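Two-component system sensor histidine kinase (Bacteroides thetaiotaomicron, PDB 3OTT) is probably a membrane-bound sensor kinase that transfers a phosphoryl group from ATP to a protein histidine, this piece being its extracellular, apparently saccharide-sensing beta-propeller and beta-sandwich part. Local coordinates at residues C204-T209 with L213-P218; Q222-E227 with H257-P262. All coordinates share one frame; numbering follows the deposited sequence.

Interaction 1 (C204-T209 with L213-P218); sequences CVWIGT and LFQYFP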
# COMPACT_ATOMS: atom_id res chain seq x y z
N CYS B 204 -19.47 7.53 8.74
CA CYS B 204 -20.68 8.26 8.39
C CYS B 204 -20.37 9.20 7.24
O CYS B 204 -19.23 9.46 6.90
CB CYS B 204 -21.22 9.07 9.60
SG CYS B 204 -20.03 10.35 10.24
N VAL B 205 -21.44 9.76 6.71
CA VAL B 205 -21.36 10.94 5.88
C VAL B 205 -21.97 12.06 6.67
O VAL B 205 -23.11 11.99 7.01
CB VAL B 205 -22.16 10.74 4.62
CG1 VAL B 205 -22.10 12.01 3.74
CG2 VAL B 205 -21.60 9.56 3.84
N TRP B 206 -21.19 13.11 6.95
CA TRP B 206 -21.70 14.38 7.44
C TRP B 206 -22.38 15.22 6.40
O TRP B 206 -21.93 15.26 5.27
CB TRP B 206 -20.56 15.17 7.98
CG TRP B 206 -19.86 14.56 9.12
CD1 TRP B 206 -18.72 13.81 9.11
CD2 TRP B 206 -20.22 14.74 10.49
NE1 TRP B 206 -18.36 13.48 10.40
CE2 TRP B 206 -19.26 14.06 11.27
CE3 TRP B 206 -21.27 15.43 11.13
CZ2 TRP B 206 -19.30 14.05 12.66
CZ3 TRP B 206 -21.32 15.42 12.56
CH2 TRP B 206 -20.33 14.73 13.29
N ILE B 207 -23.49 15.85 6.78
CA ILE B 207 -24.41 16.57 5.89
C ILE B 207 -24.77 17.93 6.50
O ILE B 207 -25.37 18.02 7.55
CB ILE B 207 -25.73 15.77 5.69
CG1 ILE B 207 -25.40 14.32 5.24
CG2 ILE B 207 -26.57 16.44 4.60
CD1 ILE B 207 -26.44 13.32 5.66
N GLY B 208 -24.31 19.00 5.88
CA GLY B 208 -24.59 20.34 6.38
C GLY B 208 -25.66 21.01 5.54
O GLY B 208 -25.61 21.02 4.31
N THR B 209 -26.63 21.56 6.23
CA THR B 209 -27.80 22.16 5.67
C THR B 209 -28.03 23.52 6.34
O THR B 209 -27.29 23.93 7.24
CB THR B 209 -29.07 21.28 5.93
OG1 THR B 209 -29.36 21.25 7.34
CG2 THR B 209 -28.92 19.82 5.43
N LEU B 213 -26.86 19.96 11.24
CA LEU B 213 -25.77 19.12 10.85
C LEU B 213 -26.23 17.62 11.13
O LEU B 213 -26.64 17.29 12.27
CB LEU B 213 -24.58 19.43 11.76
CG LEU B 213 -23.29 18.67 11.48
CD1 LEU B 213 -22.85 18.81 9.99
CD2 LEU B 213 -22.17 19.10 12.44
N PHE B 214 -26.22 16.78 10.09
CA PHE B 214 -26.61 15.37 10.19
C PHE B 214 -25.42 14.47 10.06
O PHE B 214 -24.46 14.80 9.35
CB PHE B 214 -27.58 15.00 9.10
CG PHE B 214 -28.89 15.73 9.19
CD1 PHE B 214 -29.09 16.90 8.49
CD2 PHE B 214 -29.96 15.21 9.97
CE1 PHE B 214 -30.39 17.59 8.56
CE2 PHE B 214 -31.22 15.86 10.05
CZ PHE B 214 -31.42 17.08 9.34
N GLN B 215 -25.50 13.31 10.70
CA GLN B 215 -24.65 12.20 10.31
C GLN B 215 -25.53 11.11 9.75
O GLN B 215 -26.47 10.68 10.40
CB GLN B 215 -24.00 11.63 11.53
CG GLN B 215 -22.84 12.40 12.00
CD GLN B 215 -22.32 11.88 13.31
OE1 GLN B 215 -22.88 12.18 14.39
NE2 GLN B 215 -21.24 11.10 13.24
N TYR B 216 -25.18 10.60 8.57
CA TYR B 216 -25.88 9.43 7.99
C TYR B 216 -24.92 8.25 8.03
O TYR B 216 -23.75 8.39 7.75
CB TYR B 216 -26.29 9.77 6.58
CG TYR B 216 -26.68 8.59 5.71
CD1 TYR B 216 -27.90 7.94 5.92
CD2 TYR B 216 -25.86 8.12 4.70
CE1 TYR B 216 -28.31 6.88 5.17
CE2 TYR B 216 -26.27 6.98 3.94
CZ TYR B 216 -27.54 6.39 4.20
OH TYR B 216 -28.08 5.33 3.49
N PHE B 217 -25.43 7.06 8.36
CA PHE B 217 -24.56 5.88 8.54
C PHE B 217 -25.02 4.85 7.55
O PHE B 217 -26.05 4.15 7.79
CB PHE B 217 -24.68 5.29 9.96
CG PHE B 217 -24.32 6.25 11.03
CD1 PHE B 217 -23.01 6.31 11.48
CD2 PHE B 217 -25.28 7.13 11.59
CE1 PHE B 217 -22.62 7.21 12.51
CE2 PHE B 217 -24.90 8.03 12.59
CZ PHE B 217 -23.56 8.08 13.06
N PRO B 218 -24.29 4.73 6.44
CA PRO B 218 -24.71 3.84 5.34
C PRO B 218 -24.79 2.38 5.76
O PRO B 218 -25.59 1.63 5.20
CB PRO B 218 -23.68 4.07 4.21
CG PRO B 218 -22.75 5.21 4.70
CD PRO B 218 -23.06 5.51 6.14
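Val205 and Ile207 pair with Tyr216 and Phe214 in the antiparallel beta hairpin that forms the two middle strands of a four-stranded propeller blade. Val205 N and O bond to Tyr216 O and N, and Ile207 N and O to Phe214 O and N; Val205 N to Tyr216 O spans 2.9 Å. Outward, the Trp206 backbone bonds to Leu197 of strand 193-199, that of Gln215 to Lys224 of strand 222-229. On the face carrying Trp206 and Gln215 the side-chain amide lies flat on the indole, planes 4° apart, with Gln215 CG 3.4 Å from Trp206 CZ3. Gln215 OE1 is bonded to Thr226 OG1 and Trp206 NE1 to Asp199 OD2, so both polar ends have partners. Leu213 CD2 packs 3.8 Å from Trp206 CZ3. Without the indole, as with an alanine here, Asp199 is likely to lose its N-H partner and the Gln215 amide the surface it stacks on. On the other face Ile207 CD1 meets Tyr216 CB at 3.7 Å. Cys204 SG, held between its backbone N and carbonyl carbon (chi1 60°), sits toward the rim on Gln215's side of the indole; Gln215 NE2 donates to it in the amide plane across 3.3 Å (N-H...S 176°), probably fixing that amide.

Interaction 2 (Q222-E227 with H257-P262); sequences QIKQTE and HNDTTP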
# COMPACT_ATOMS: atom_id res chain seq x y z
N GLN B 222 -29.18 4.53 9.67
CA GLN B 222 -29.50 5.53 10.72
C GLN B 222 -29.08 6.95 10.29
O GLN B 222 -28.11 7.11 9.58
CB GLN B 222 -28.86 5.16 12.04
CG GLN B 222 -29.42 3.85 12.57
CD GLN B 222 -28.57 3.28 13.68
OE1 GLN B 222 -27.56 2.61 13.41
NE2 GLN B 222 -28.95 3.55 14.95
N ILE B 223 -29.84 7.95 10.73
CA ILE B 223 -29.66 9.36 10.43
C ILE B 223 -29.82 10.12 11.76
O ILE B 223 -30.85 10.04 12.44
CB ILE B 223 -30.65 9.90 9.38
CG1 ILE B 223 -30.43 9.19 8.02
CG2 ILE B 223 -30.28 11.40 9.05
CD1 ILE B 223 -31.70 9.25 7.04
N LYS B 224 -28.79 10.83 12.14
CA LYS B 224 -28.72 11.46 13.44
C LYS B 224 -28.70 12.98 13.22
O LYS B 224 -28.00 13.48 12.35
CB LYS B 224 -27.45 11.01 14.11
CG LYS B 224 -27.40 11.27 15.57
CD LYS B 224 -26.05 10.84 16.18
CE LYS B 224 -25.67 11.84 17.29
NZ LYS B 224 -24.26 11.71 17.76
N GLN B 225 -29.53 13.68 13.98
CA GLN B 225 -29.53 15.13 14.03
C GLN B 225 -28.51 15.52 15.07
O GLN B 225 -28.84 15.66 16.26
CB GLN B 225 -30.90 15.62 14.48
CG GLN B 225 -31.57 16.59 13.60
CD GLN B 225 -32.87 17.05 14.24
OE1 GLN B 225 -32.86 17.73 15.29
NE2 GLN B 225 -34.00 16.63 13.65
N THR B 226 -27.26 15.65 14.64
CA THR B 226 -26.16 15.93 15.53
C THR B 226 -26.15 17.36 16.12
O THR B 226 -25.75 17.53 17.27
CB THR B 226 -24.82 15.69 14.83
OG1 THR B 226 -24.85 14.41 14.18
CG2 THR B 226 -23.66 15.78 15.84
N GLU B 227 -26.52 18.37 15.35
CA GLU B 227 -26.60 19.73 15.86
C GLU B 227 -27.79 20.44 15.18
O GLU B 227 -28.16 20.11 14.06
CB GLU B 227 -25.32 20.52 15.55
CG GLU B 227 -24.02 19.89 15.99
CD GLU B 227 -23.90 19.77 17.53
OE1 GLU B 227 -24.58 20.53 18.27
OE2 GLU B 227 -23.13 18.89 17.99
N HIS B 257 -16.21 17.10 18.63
CA HIS B 257 -15.32 16.03 19.02
C HIS B 257 -16.17 14.80 19.30
O HIS B 257 -16.09 13.83 18.53
CB HIS B 257 -14.40 16.43 20.19
CG HIS B 257 -13.64 15.28 20.80
ND1 HIS B 257 -12.64 14.59 20.12
CD2 HIS B 257 -13.73 14.71 22.02
CE1 HIS B 257 -12.17 13.64 20.90
NE2 HIS B 257 -12.80 13.70 22.06
N ASN B 258 -17.01 14.84 20.34
CA ASN B 258 -18.07 13.82 20.54
C ASN B 258 -19.34 14.45 21.19
O ASN B 258 -19.35 15.67 21.46
CB ASN B 258 -17.55 12.54 21.28
CG ASN B 258 -17.02 12.84 22.66
OD1 ASN B 258 -17.46 13.80 23.30
ND2 ASN B 258 -16.05 12.04 23.13
N ASP B 259 -20.37 13.65 21.44
CA ASP B 259 -21.61 14.17 22.07
C ASP B 259 -21.41 14.70 23.47
O ASP B 259 -22.19 15.56 23.90
CB ASP B 259 -22.74 13.12 22.16
CG ASP B 259 -23.43 12.87 20.82
OD1 ASP B 259 -24.52 12.25 20.79
OD2 ASP B 259 -22.92 13.30 19.79
N THR B 260 -20.40 14.21 24.19
CA THR B 260 -20.29 14.59 25.59
C THR B 260 -19.36 15.76 25.75
O THR B 260 -19.18 16.26 26.84
CB THR B 260 -19.80 13.42 26.53
OG1 THR B 260 -18.67 12.78 25.96
CG2 THR B 260 -20.91 12.36 26.72
N THR B 261 -18.78 16.20 24.66
CA THR B 261 -17.83 17.27 24.71
C THR B 261 -18.43 18.55 24.13
O THR B 261 -18.86 18.57 23.01
CB THR B 261 -16.53 16.93 23.91
OG1 THR B 261 -15.99 15.70 24.39
CG2 THR B 261 -15.44 18.05 24.03
N PRO B 262 -18.37 19.63 24.90
CA PRO B 262 -18.84 20.91 24.41
C PRO B 262 -18.24 21.23 23.03
O PRO B 262 -17.06 21.10 22.86
CB PRO B 262 -18.28 21.89 25.42
CG PRO B 262 -18.16 21.04 26.72
CD PRO B 262 -17.79 19.69 26.25
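A surface salt bridge between Lys224 and Asp259 joins the last strand of one propeller blade, 222-229, to the turn between the last two strands of the next blade, 252-256 and 264-266. Lys224 NZ gives a hydrogen bond of 2.9 Å to Asp259 OD2, approaching on the syn side and 19° out of the carboxylate plane. A weak second bond runs from the same NZ to Asp259 OD1 at 3.1 Å, so the ammonium group faces both oxygens at the end of the carboxylate. The two side chains come from opposite directions. Lys224 starts with CG anti to its own N (chi1 -164°) and bends at chi3, which carries NZ across to the turn.

Asp259 OD2 has a second partner, the hydroxyl of Tyr256, and both the Lys224 and Thr226 side chains pack against that tyrosine. Tyr256 therefore probably helps to position the carboxylate, and the nearby positive charge of Lys224 would favour its ionised form. Glu227 lies farther off, its OE2 5.9 Å from Asp259 OD2, too far for a direct contact.

The turn has its own bracing. Asn258 to Thr261 form a type I beta turn, in which Thr261 N bonds to Asn258 O over 3.3 Å. Asn258 OD1 reaches forward over the turn and accepts a bond of 2.6 Å from Thr261 OG1, whose oxygen sits above the amide carbonyl plane, and a weak one from Thr260 N. In the strand, Thr226 and Glu227 both face Leu213 in a classic beta bulge. The whole is a blade-to-blade salt bridge on the periphery of a beta-propeller, joining an outermost strand to the neighbouring blade's hairpin turn.

Overall arrangement
From the N terminus, interaction 1 comes first: 204-209 turns back through a short connection into 213-218, closing a tight hairpin. The chain then turns into 222-227, the opening segment of interaction 2, and runs through strands 232-239, 245-249 and 252-256 before 257-262 closes that longer loop of 29 intervening residues. The two contacts follow in series, neither nesting nor crossing, with centres about 10 Å apart. They share one sheet, since strand 222-229 is the edge neighbour of strand 212-217. Interaction 1 thus builds the buried middle of a propeller blade, while interaction 2 ties its outermost strand to the next blade at the surface.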